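7,8-dihydro-6-hydroxymethylpterin pyrophosphokinase-dihydropteroate synthase (Plasmodium falciparum, PDB 6JWS) probably makes the pterin diphosphate from 6-hydroxymethyl-7,8-dihydropterin and ATP, then joins it to 4-aminobenzoate to give 7,8-dihydropteroate on the folate pathway. Local coordinates at residues T51-E56 with L333-P338; K222-E227 with D311-L316; I504-N509 with V526-K531; G669-A674 with L691-V696. The protein carries 1 engineered substitution. All coordinates share one frame; numbering follows the deposited sequence.

Interaction 1 of 4, residues T51-E56 with L333-P338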
# COMPACT_ATOMS: atom_id res chain seq x y z
N THR B 51 -9.87 12.20 30.56
CA THR B 51 -8.86 12.96 29.86
C THR B 51 -9.13 12.80 28.37
O THR B 51 -9.75 11.82 27.95
CB THR B 51 -7.43 12.49 30.15
OG1 THR B 51 -7.32 11.07 30.08
CG2 THR B 51 -6.86 12.99 31.46
N SER B 52 -8.66 13.75 27.56
CA SER B 52 -8.69 13.65 26.12
C SER B 52 -7.31 13.15 25.68
O SER B 52 -6.43 13.00 26.53
CB SER B 52 -8.96 15.01 25.53
OG SER B 52 -7.83 15.87 25.69
N TYR B 53 -7.12 12.93 24.37
CA TYR B 53 -5.78 12.85 23.84
C TYR B 53 -5.05 14.18 24.08
O TYR B 53 -5.64 15.21 24.36
CB TYR B 53 -5.78 12.42 22.36
CG TYR B 53 -6.15 10.96 22.20
CD1 TYR B 53 -5.22 9.96 22.45
CD2 TYR B 53 -7.45 10.59 21.87
CE1 TYR B 53 -5.59 8.62 22.36
CE2 TYR B 53 -7.83 9.26 21.79
CZ TYR B 53 -6.89 8.27 22.04
OH TYR B 53 -7.26 6.94 22.01
N LEU B 54 -3.74 14.13 23.91
CA LEU B 54 -2.91 15.30 23.75
C LEU B 54 -2.98 15.71 22.29
O LEU B 54 -3.07 14.84 21.42
CB LEU B 54 -1.49 14.83 24.09
CG LEU B 54 -0.76 15.70 25.08
CD1 LEU B 54 0.41 14.94 25.70
CD2 LEU B 54 -0.26 16.96 24.36
N TYR B 55 -2.90 17.02 22.01
CA TYR B 55 -2.99 17.51 20.64
C TYR B 55 -1.99 18.62 20.39
O TYR B 55 -1.79 19.50 21.22
CB TYR B 55 -4.40 18.02 20.33
CG TYR B 55 -5.44 16.94 20.26
CD1 TYR B 55 -5.67 16.24 19.08
CD2 TYR B 55 -6.18 16.59 21.38
CE1 TYR B 55 -6.64 15.24 19.01
CE2 TYR B 55 -7.15 15.61 21.33
CZ TYR B 55 -7.38 14.94 20.14
OH TYR B 55 -8.33 13.95 20.11
N GLU B 56 -1.37 18.59 19.21
CA GLU B 56 -0.59 19.71 18.74
C GLU B 56 -1.45 20.55 17.81
O GLU B 56 -1.94 20.07 16.78
CB GLU B 56 0.67 19.24 18.04
CG GLU B 56 1.34 20.35 17.25
CD GLU B 56 2.58 19.79 16.59
OE1 GLU B 56 3.56 19.56 17.32
OE2 GLU B 56 2.52 19.51 15.38
N LEU B 333 -12.77 17.99 23.93
CA LEU B 333 -14.03 17.64 24.57
C LEU B 333 -14.70 16.49 23.82
O LEU B 333 -15.41 15.69 24.44
CB LEU B 333 -14.97 18.85 24.60
CG LEU B 333 -14.51 20.08 25.40
CD1 LEU B 333 -15.50 21.24 25.26
CD2 LEU B 333 -14.32 19.75 26.87
N ASN B 334 -14.50 16.42 22.50
CA ASN B 334 -15.16 15.41 21.69
C ASN B 334 -14.66 14.01 22.07
O ASN B 334 -15.35 13.03 21.82
CB ASN B 334 -15.03 15.70 20.19
CG ASN B 334 -15.64 14.63 19.30
OD1 ASN B 334 -16.84 14.35 19.36
ND2 ASN B 334 -14.82 14.01 18.46
N ASP B 335 -13.43 13.92 22.61
CA ASP B 335 -12.85 12.65 23.02
C ASP B 335 -13.51 12.15 24.30
O ASP B 335 -13.70 10.95 24.46
CB ASP B 335 -11.36 12.75 23.34
CG ASP B 335 -10.44 12.97 22.15
OD1 ASP B 335 -10.84 12.63 21.01
OD2 ASP B 335 -9.35 13.49 22.36
N MET B 336 -13.83 13.10 25.20
CA MET B 336 -14.26 12.81 26.57
C MET B 336 -15.78 12.73 26.65
O MET B 336 -16.30 11.75 27.17
CB MET B 336 -13.80 13.86 27.60
CG MET B 336 -12.33 14.22 27.50
SD MET B 336 -11.81 15.12 28.99
CE MET B 336 -12.95 16.51 28.96
N ILE B 337 -16.49 13.75 26.14
CA ILE B 337 -17.90 13.92 26.46
C ILE B 337 -18.67 14.31 25.21
O ILE B 337 -19.35 15.34 25.17
CB ILE B 337 -18.08 14.96 27.60
CG1 ILE B 337 -17.57 16.35 27.20
CG2 ILE B 337 -17.45 14.45 28.89
CD1 ILE B 337 -17.62 17.38 28.31
N PRO B 338 -18.63 13.47 24.16
CA PRO B 338 -19.25 13.81 22.87
C PRO B 338 -20.75 14.08 22.97
O PRO B 338 -21.29 14.88 22.20
CB PRO B 338 -19.00 12.56 22.00
CG PRO B 338 -18.70 11.44 22.99
CD PRO B 338 -18.04 12.12 24.17
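Ser-52 and Asp-335 bring the two backbones closest, with 5.3 Å between their CA atoms. Residues 51-56 lie on strand 46-57, inside the six-stranded antiparallel sheet of the kinase half. Residues 333-338 hold the last turn of helix 327-336, which packs on that sheet. Ile-337 N still bonds back to Leu-333 O as the helix runs out. The side chain of Asp-335 carries the contact. Its CG stands beside the backbone N (chi1 -71°), and this aims the carboxylate at the strand. There one oxygen, OD2, is gripped twice. Tyr-53 N donates to Asp-335 OD2 over 3.1 Å, meeting it on the anti side and 33° out of the carboxylate plane. Tyr-55 brings its hydroxyl to the syn lone pair of the same oxygen. The Tyr-55 ring and the carboxylate are nearly coplanar, 22° apart, with OD2 at the ring edge, whereas the Tyr-53 ring stands almost square to it. Arg-374, on strand 372-377, bonds to Tyr-55 OH and makes a weak, long ion pair with Asp-335. Met-336 lies against the preceding residues, its CG 3.6 Å from Thr-51 O. The Tyr-55 bond is the shorter, at 2.5 Å from OH to Asp-335 OD2.

Interaction 2 of 4, residues K222-E227 with D311-L316; sequences KNIKLE and DNIEFL. With ATP (adenosine-5'-triphosphate), chain J.
Ile-224 is the tight part of this contact. It points at residues 311-316 and meets them with two branches. Its CD1 lies 3.7 Å from both Phe-315 CA and Leu-316 N, while its CG2 meets Ile-313 CG2 at 4.1 Å. The first torsion sets CG1 beside the backbone N and CG2 anti to it (chi1 -62°), which sends the branches to different residues. The backbones add little. Ile-224 N gives Glu-314 O a weak bond with an N-H...O angle of 124°.

The other face of residues 311-316 holds ATP, as part of its pocket. Glu-314 N donates to ATP O3' over 3.1 Å, and that hydroxyl donates to Asn-312 O at 2.8 Å. Phe-315 N reaches ATP O2', so the ribose is held by main-chain groups. The Phe-315 ring turns one face to the C8 edge of the adenine, with ATP C8 3.5 Å above its plane and offset toward the rim. Ile-224 thus packs on the side of this segment away from the ribose.

The ends are looser. Leu-226 CD1 only grazes Ile-313 CD1 at 4.5 Å. Lys-222, Asn-223 and Glu-314 are exposed to solvent.

Residues 222-227 follow strand 219-221 and lead into helix 228-236, with Glu-227 as its N-cap. Residues 311-316 run from helix 304-309 into strand 316-318, which pairs antiparallel with strand 219-221, and Ile-313 rests on helix 177-190.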
# COMPACT_ATOMS: atom_id res chain seq x y z
N LYS B 222 -18.18 40.15 35.81
CA LYS B 222 -17.56 41.10 34.89
C LYS B 222 -16.32 41.77 35.48
O LYS B 222 -15.37 42.03 34.75
CB LYS B 222 -18.58 42.12 34.38
CG LYS B 222 -19.32 41.72 33.10
CD LYS B 222 -20.36 42.73 32.65
CE LYS B 222 -21.60 42.73 33.52
NZ LYS B 222 -22.74 43.43 32.87
N ASN B 223 -16.35 42.07 36.78
CA ASN B 223 -15.20 42.71 37.39
C ASN B 223 -14.93 42.13 38.78
O ASN B 223 -15.82 42.09 39.63
CB ASN B 223 -15.25 44.24 37.35
CG ASN B 223 -14.23 44.83 36.40
OD1 ASN B 223 -14.12 46.05 36.28
ND2 ASN B 223 -13.46 43.98 35.73
N ILE B 224 -13.68 41.69 38.96
CA ILE B 224 -13.26 40.91 40.11
C ILE B 224 -11.93 41.47 40.59
O ILE B 224 -10.93 41.45 39.86
CB ILE B 224 -13.21 39.40 39.77
CG1 ILE B 224 -14.59 38.85 39.39
CG2 ILE B 224 -12.59 38.61 40.92
CD1 ILE B 224 -14.58 37.42 38.88
N LYS B 225 -11.96 41.98 41.82
CA LYS B 225 -10.78 42.44 42.54
C LYS B 225 -10.80 41.76 43.91
O LYS B 225 -11.52 42.19 44.82
CB LYS B 225 -10.78 43.97 42.64
CG LYS B 225 -9.69 44.59 43.52
CD LYS B 225 -8.39 44.92 42.80
CE LYS B 225 -7.43 45.70 43.67
NZ LYS B 225 -6.42 46.42 42.86
N LEU B 226 -10.04 40.67 44.02
CA LEU B 226 -9.93 39.94 45.27
C LEU B 226 -8.71 40.46 46.01
O LEU B 226 -7.62 40.53 45.44
CB LEU B 226 -9.79 38.44 44.97
CG LEU B 226 -10.94 37.77 44.21
CD1 LEU B 226 -10.50 36.43 43.66
CD2 LEU B 226 -12.16 37.60 45.10
N GLU B 227 -8.90 40.82 47.29
CA GLU B 227 -7.80 41.25 48.13
C GLU B 227 -6.98 40.02 48.53
O GLU B 227 -7.52 38.92 48.60
CB GLU B 227 -8.31 42.01 49.36
CG GLU B 227 -8.24 43.52 49.20
CD GLU B 227 -9.25 44.16 48.26
OE1 GLU B 227 -10.46 44.12 48.59
OE2 GLU B 227 -8.84 44.69 47.21
N ASP B 311 -4.13 40.40 40.51
CA ASP B 311 -4.61 41.07 39.31
C ASP B 311 -5.05 40.05 38.26
O ASP B 311 -5.75 40.41 37.31
CB ASP B 311 -3.55 42.02 38.74
CG ASP B 311 -3.67 43.45 39.25
OD1 ASP B 311 -4.77 44.02 39.12
OD2 ASP B 311 -2.66 43.98 39.77
N ASN B 312 -4.65 38.78 38.45
CA ASN B 312 -4.69 37.77 37.41
C ASN B 312 -6.12 37.36 37.07
O ASN B 312 -6.38 36.94 35.94
CB ASN B 312 -3.79 36.57 37.73
CG ASN B 312 -2.33 36.81 37.38
OD1 ASN B 312 -2.03 37.58 36.47
ND2 ASN B 312 -1.43 36.16 38.09
N ILE B 313 -7.04 37.51 38.03
CA ILE B 313 -8.42 37.11 37.83
C ILE B 313 -9.27 38.36 37.63
O ILE B 313 -9.70 39.00 38.58
CB ILE B 313 -8.93 36.25 39.01
CG1 ILE B 313 -8.03 35.03 39.25
CG2 ILE B 313 -10.38 35.83 38.78
CD1 ILE B 313 -8.47 34.16 40.39
N GLU B 314 -9.51 38.68 36.35
CA GLU B 314 -10.23 39.88 35.97
C GLU B 314 -11.72 39.59 35.89
O GLU B 314 -12.53 40.46 36.18
CB GLU B 314 -9.69 40.43 34.65
CG GLU B 314 -8.21 40.78 34.70
CD GLU B 314 -7.77 41.95 33.84
OE1 GLU B 314 -8.31 42.10 32.72
OE2 GLU B 314 -6.90 42.73 34.28
N PHE B 315 -12.07 38.36 35.48
CA PHE B 315 -13.47 37.96 35.35
C PHE B 315 -13.56 36.44 35.36
O PHE B 315 -12.55 35.76 35.27
CB PHE B 315 -14.11 38.60 34.11
CG PHE B 315 -13.65 38.05 32.78
CD1 PHE B 315 -12.44 38.45 32.23
CD2 PHE B 315 -14.42 37.13 32.08
CE1 PHE B 315 -12.01 37.94 31.01
CE2 PHE B 315 -13.99 36.62 30.86
CZ PHE B 315 -12.79 37.03 30.32
N LEU B 316 -14.79 35.92 35.50
CA LEU B 316 -15.03 34.50 35.43
C LEU B 316 -16.13 34.21 34.41
O LEU B 316 -17.26 34.67 34.56
CB LEU B 316 -15.42 33.95 36.80
CG LEU B 316 -15.59 32.43 36.86
CD1 LEU B 316 -14.27 31.73 36.59
CD2 LEU B 316 -16.18 31.99 38.19
PG ATP J . -8.77 32.90 29.03
O1G ATP J . -8.55 32.28 27.67
O2G ATP J . -10.10 33.62 29.15
O3G ATP J . -8.55 31.90 30.15
PB ATP J . -6.24 34.42 28.46
O1B ATP J . -5.95 35.86 28.69
O2B ATP J . -6.20 33.87 27.06
O3B ATP J . -7.63 34.06 29.17
PA ATP J . -5.08 33.32 30.91
O1A ATP J . -5.66 31.98 31.25
O2A ATP J . -3.67 33.60 31.32
O3A ATP J . -5.22 33.56 29.33
O5' ATP J . -6.03 34.48 31.48
C5' ATP J . -7.26 34.10 32.14
C4' ATP J . -8.10 35.33 32.39
O4' ATP J . -9.47 35.08 31.98
C3' ATP J . -8.18 35.77 33.85
O3' ATP J . -8.23 37.20 33.89
C2' ATP J . -9.44 35.06 34.34
O2' ATP J . -10.13 35.70 35.39
C1' ATP J . -10.33 35.11 33.10
N9 ATP J . -11.27 34.00 33.02
C8 ATP J . -12.62 34.10 32.82
N7 ATP J . -13.22 32.94 32.80
C5 ATP J . -12.20 32.01 32.96
C6 ATP J . -12.19 30.61 33.01
N6 ATP J . -13.29 29.87 32.89
N1 ATP J . -11.00 29.99 33.19
C2 ATP J . -9.90 30.74 33.32
N3 ATP J . -9.79 32.07 33.29
C4 ATP J . -10.99 32.66 33.11

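Interaction 3 of 4, residues I504-N509 with V526-K531. With PT1 (pteroic acid), chain I; ACT (acetate ion), chain M.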
# COMPACT_ATOMS: atom_id res chain seq x y z
N ILE B 504 -1.57 -8.57 28.64
CA ILE B 504 -2.34 -9.34 27.68
C ILE B 504 -3.74 -9.68 28.21
O ILE B 504 -4.57 -10.18 27.45
CB ILE B 504 -1.58 -10.59 27.20
CG1 ILE B 504 -1.32 -11.60 28.32
CG2 ILE B 504 -0.30 -10.18 26.47
CD1 ILE B 504 -0.94 -12.99 27.82
N SER B 505 -4.04 -9.39 29.48
CA SER B 505 -5.39 -9.56 30.00
C SER B 505 -6.19 -8.25 29.94
O SER B 505 -7.32 -8.18 30.43
CB SER B 505 -5.40 -10.18 31.41
OG SER B 505 -5.08 -9.23 32.43
N ALA B 506 -5.60 -7.20 29.37
CA ALA B 506 -6.14 -5.84 29.41
C ALA B 506 -6.45 -5.43 30.86
O ALA B 506 -7.43 -4.73 31.12
CB ALA B 506 -7.32 -5.68 28.48
N CYS B 507 -5.59 -5.88 31.79
CA CYS B 507 -5.65 -5.50 33.19
C CYS B 507 -6.92 -6.07 33.84
O CYS B 507 -7.44 -5.47 34.77
CB CYS B 507 -5.62 -3.99 33.35
SG CYS B 507 -4.14 -3.19 32.68
N THR B 508 -7.44 -7.18 33.32
CA THR B 508 -8.55 -7.84 33.99
C THR B 508 -8.06 -8.91 34.96
O THR B 508 -8.84 -9.33 35.80
CB THR B 508 -9.56 -8.48 33.01
OG1 THR B 508 -8.88 -9.47 32.23
CG2 THR B 508 -10.25 -7.48 32.11
N ASN B 509 -6.82 -9.43 34.80
CA ASN B 509 -6.29 -10.41 35.74
C ASN B 509 -6.22 -9.79 37.14
O ASN B 509 -6.56 -10.43 38.12
CB ASN B 509 -4.91 -10.98 35.40
CG ASN B 509 -4.27 -11.74 36.57
OD1 ASN B 509 -4.74 -12.80 36.97
ND2 ASN B 509 -3.17 -11.24 37.11
N VAL B 526 0.54 1.90 28.82
CA VAL B 526 0.01 0.56 28.99
C VAL B 526 -0.56 0.08 27.66
O VAL B 526 -1.26 0.83 26.98
CB VAL B 526 -1.04 0.50 30.12
CG1 VAL B 526 -2.12 1.58 29.99
CG2 VAL B 526 -1.62 -0.90 30.27
N VAL B 527 -0.26 -1.19 27.34
CA VAL B 527 -0.87 -1.87 26.22
C VAL B 527 -2.01 -2.75 26.77
O VAL B 527 -1.80 -3.54 27.68
CB VAL B 527 0.18 -2.69 25.43
CG1 VAL B 527 -0.41 -3.32 24.17
CG2 VAL B 527 1.42 -1.85 25.09
N LEU B 528 -3.22 -2.59 26.21
CA LEU B 528 -4.33 -3.46 26.54
C LEU B 528 -4.58 -4.40 25.36
O LEU B 528 -4.82 -3.95 24.23
CB LEU B 528 -5.58 -2.64 26.83
CG LEU B 528 -5.45 -1.55 27.89
CD1 LEU B 528 -6.70 -0.66 27.89
CD2 LEU B 528 -5.19 -2.16 29.28
N MET B 529 -4.58 -5.70 25.65
CA MET B 529 -4.78 -6.67 24.58
C MET B 529 -6.06 -7.47 24.84
O MET B 529 -6.39 -7.75 25.99
CB MET B 529 -3.58 -7.62 24.49
CG MET B 529 -3.50 -8.37 23.19
SD MET B 529 -2.39 -9.80 23.31
CE MET B 529 -3.51 -10.99 24.04
N HIS B 530 -6.75 -7.86 23.76
CA HIS B 530 -7.87 -8.79 23.81
C HIS B 530 -7.41 -10.24 23.68
O HIS B 530 -6.70 -10.61 22.74
CB HIS B 530 -8.86 -8.53 22.67
CG HIS B 530 -9.98 -9.52 22.68
ND1 HIS B 530 -9.93 -10.71 21.97
CD2 HIS B 530 -11.18 -9.52 23.32
CE1 HIS B 530 -11.03 -11.41 22.17
NE2 HIS B 530 -11.81 -10.70 23.02
N LYS B 531 -7.85 -11.08 24.62
CA LYS B 531 -7.77 -12.54 24.51
C LYS B 531 -9.00 -13.14 25.20
O LYS B 531 -9.78 -12.43 25.83
CB LYS B 531 -6.46 -13.06 25.11
CG LYS B 531 -6.29 -12.87 26.61
CD LYS B 531 -5.15 -13.71 27.23
CE LYS B 531 -5.27 -13.98 28.73
NZ LYS B 531 -6.67 -14.04 29.24
C2 PT1 I . 0.81 -10.00 21.33
C3 PT1 I . 1.61 -10.94 22.12
C5 PT1 I . 2.11 -10.45 23.41
N6 PT1 I . 1.91 -12.20 21.70
C7 PT1 I . 1.01 -8.35 23.03
N9 PT1 I . 1.79 -9.18 23.80
C10 PT1 I . 2.63 -13.01 22.51
N11 PT1 I . 0.70 -7.08 23.46
C12 PT1 I . 3.08 -12.57 23.75
C21 PT1 I . 0.10 -18.29 17.60
O22 PT1 I . 0.97 -18.83 16.86
O1 PT1 I . 0.32 -10.38 20.15
N4 PT1 I . 0.56 -8.76 21.81
N8 PT1 I . 2.83 -11.31 24.16
C13 PT1 I . 2.91 -14.42 22.05
N14 PT1 I . 1.63 -15.19 22.11
C15 PT1 I . 1.25 -15.93 21.05
C16 PT1 I . -0.12 -16.12 20.77
C17 PT1 I . 2.26 -16.54 20.23
C18 PT1 I . -0.49 -16.89 19.64
C19 PT1 I . 1.87 -17.32 19.12
C20 PT1 I . 0.50 -17.48 18.81
O23 PT1 I . -1.11 -18.42 17.32
C ACT M . -15.33 -10.93 23.54
O ACT M . -14.33 -11.67 23.77
OXT ACT M . -16.44 -11.34 23.18
CH3 ACT M . -15.16 -9.41 23.63
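Met-529 lies side by side with Ile-504, both pointing the same way, at the C-terminal ends of neighbouring strands in the pterin-binding TIM barrel. Residues 504-509 are the loop after strand 500-503, with a type I' turn from Ser-505 to Thr-508. Residues 526-529 end the next parallel strand.

The Met-529 chain can be followed outward. CB sits 3.8 Å from Ile-504 CA. CG stands anti to the backbone N (chi1 -163°) and carries the chain out to the pteroic acid. There SD comes within 3.5 Å of PT1 N4. The bend at chi3 (83°) turns CE back onto Ile-504, 3.7 Å from its CB. Ile-504 CG2 reaches the ligand itself, 3.5 Å from PT1 N9. The two side chains therefore form one apolar wall of the pocket.

Behind them, Leu-528 packs its CB on Ala-506 CB and its CD2 on Cys-507 SG, the latter at 3.7 Å. Lys-531 lays its CG against Ile-504 O at 3.3 Å, while its amine bonds to Gly-533 O. Asp-503 OD1 holds Ser-505 OG and Cys-507 N, which fixes the turn.

Within the two segments, Ile-504 and Met-529 offer pteroic acid only apolar and sulfur contacts. Hydrogen bonds to it come from residues such as Asn-502, Asp-575, Lys-609 and Arg-610. The contact thus probably contributes shape to the pterin site, while polar residues elsewhere supply bonds.

Interaction 4 of 4, residues G669-A674 with L691-V696. With MG (magnesium ion), chain O.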
# COMPACT_ATOMS: atom_id res chain seq x y z
N GLY B 669 6.81 -14.12 5.59
CA GLY B 669 5.39 -13.82 5.66
C GLY B 669 5.12 -12.65 6.61
O GLY B 669 4.31 -11.77 6.32
N GLY B 670 5.81 -12.61 7.75
CA GLY B 670 5.59 -11.51 8.67
C GLY B 670 6.13 -10.17 8.15
O GLY B 670 5.58 -9.12 8.48
N LEU B 671 7.20 -10.20 7.33
CA LEU B 671 7.69 -8.95 6.75
C LEU B 671 6.65 -8.37 5.78
O LEU B 671 6.56 -7.15 5.61
CB LEU B 671 9.02 -9.18 6.02
CG LEU B 671 10.21 -9.61 6.87
CD1 LEU B 671 11.40 -9.98 5.97
CD2 LEU B 671 10.60 -8.52 7.85
N ALA B 672 5.86 -9.25 5.17
CA ALA B 672 4.69 -8.84 4.41
C ALA B 672 3.71 -8.07 5.32
O ALA B 672 3.15 -7.05 4.92
CB ALA B 672 4.04 -10.06 3.78
N ILE B 673 3.51 -8.56 6.56
CA ILE B 673 2.59 -7.90 7.48
C ILE B 673 3.21 -6.60 8.00
O ILE B 673 2.50 -5.63 8.26
CB ILE B 673 2.11 -8.85 8.59
CG1 ILE B 673 1.39 -10.06 7.97
CG2 ILE B 673 1.20 -8.12 9.58
CD1 ILE B 673 1.02 -11.15 8.96
N ALA B 674 4.54 -6.57 8.11
CA ALA B 674 5.23 -5.32 8.42
C ALA B 674 4.90 -4.25 7.37
O ALA B 674 4.66 -3.10 7.73
CB ALA B 674 6.72 -5.52 8.54
N LEU B 691 16.16 -6.71 12.69
CA LEU B 691 16.97 -6.24 11.59
C LEU B 691 16.17 -6.36 10.30
O LEU B 691 16.19 -5.46 9.47
CB LEU B 691 18.26 -7.06 11.49
CG LEU B 691 19.11 -6.78 10.25
CD1 LEU B 691 20.61 -6.93 10.55
CD2 LEU B 691 18.68 -7.68 9.07
N GLU B 692 15.48 -7.49 10.13
CA GLU B 692 14.71 -7.73 8.93
C GLU B 692 13.59 -6.68 8.80
O GLU B 692 13.40 -6.09 7.74
CB GLU B 692 14.14 -9.15 8.99
CG GLU B 692 15.21 -10.24 9.02
CD GLU B 692 15.67 -10.70 10.40
OE1 GLU B 692 15.95 -9.85 11.27
OE2 GLU B 692 15.72 -11.94 10.61
N THR B 693 12.86 -6.44 9.89
CA THR B 693 11.71 -5.55 9.90
C THR B 693 12.15 -4.11 9.62
O THR B 693 11.53 -3.40 8.84
CB THR B 693 10.93 -5.70 11.22
OG1 THR B 693 10.59 -7.08 11.37
CG2 THR B 693 9.69 -4.84 11.27
N LYS B 694 13.23 -3.69 10.29
CA LYS B 694 13.77 -2.35 10.10
C LYS B 694 14.20 -2.13 8.65
O LYS B 694 14.08 -1.01 8.14
CB LYS B 694 14.97 -2.13 11.03
CG LYS B 694 15.50 -0.71 11.11
CD LYS B 694 14.46 0.28 11.61
CE LYS B 694 15.03 1.61 12.04
NZ LYS B 694 15.80 2.26 10.95
N SER B 695 14.73 -3.17 8.00
CA SER B 695 15.20 -3.04 6.63
C SER B 695 14.01 -2.74 5.73
O SER B 695 14.10 -1.89 4.84
CB SER B 695 15.93 -4.28 6.16
OG SER B 695 17.05 -4.53 6.98
N VAL B 696 12.88 -3.42 6.01
CA VAL B 696 11.65 -3.25 5.27
C VAL B 696 11.12 -1.84 5.50
O VAL B 696 10.79 -1.14 4.55
CB VAL B 696 10.61 -4.34 5.59
CG1 VAL B 696 9.21 -3.96 5.11
CG2 VAL B 696 11.02 -5.68 4.96
MG MG O . 16.02 -13.26 12.33
O HOH W 1 8.21 -8.34 10.57
O HOH W 2 18.25 -13.48 11.47
O HOH W 3 16.63 -11.30 13.06
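Two consecutive helices of the TIM-barrel half, 657-680 and 690-704, pack side by side, joined through strand 684-687, as a helix-strand-helix unit of the barrel. Their local axes approach to 9.6 Å and cross at -41°. Leu-671 carries the contact. Its CG lies beside the backbone N (chi1 -64°), and the leucine reaches across with CD2 leading. That methyl settles over the backbone of the second helix, 3.6 Å from Glu-692 C, and also touches Glu-692 CB. Val-696 flanks it one turn on, with its CG2 4.1 Å from Leu-671 CD2. Deeper in, Ala-674 CB meets Thr-693 CG2, and both side chains rest on Ile-685 of the strand. The hydroxyl of Thr-693 bonds to Asp-689 O. It also accepts from a water, whose second bond, to Gly-670 O, is weak. The second subunit lies close by, where its Cys-668 packs on Glu-692 and Val-696. Glu-692 starts toward Leu-671 at CB, but the bend at chi2 (92°) leads its carboxylate off to a magnesium ion. Asp-689 and Met-648 O bind the same metal, together with two waters. One carboxylate oxygen makes the bond, with Glu-692 OE2 2.2 Å from the magnesium.

Overall arrangement
The four contacts divide between the two catalytic halves. Interactions 1 and 2 belong to the kinase half, and interactions 3 and 4 to the barrel. Interactions 1, 3 and 4 are buried. Interaction 2 is only partly so and lies far out, with its centre about 60 Å from that of interaction 4. Chemistry follows place. A partly exposed carboxylate ties helix to strand in interaction 1. Interaction 2 relies on apolar branches behind a nucleotide held by main-chain groups. Interactions 3 and 4 meet mainly through apolar atoms, one beside a ligand and the other beside a metal. Although they share the barrel, their nearest atoms stay about 14 Å apart.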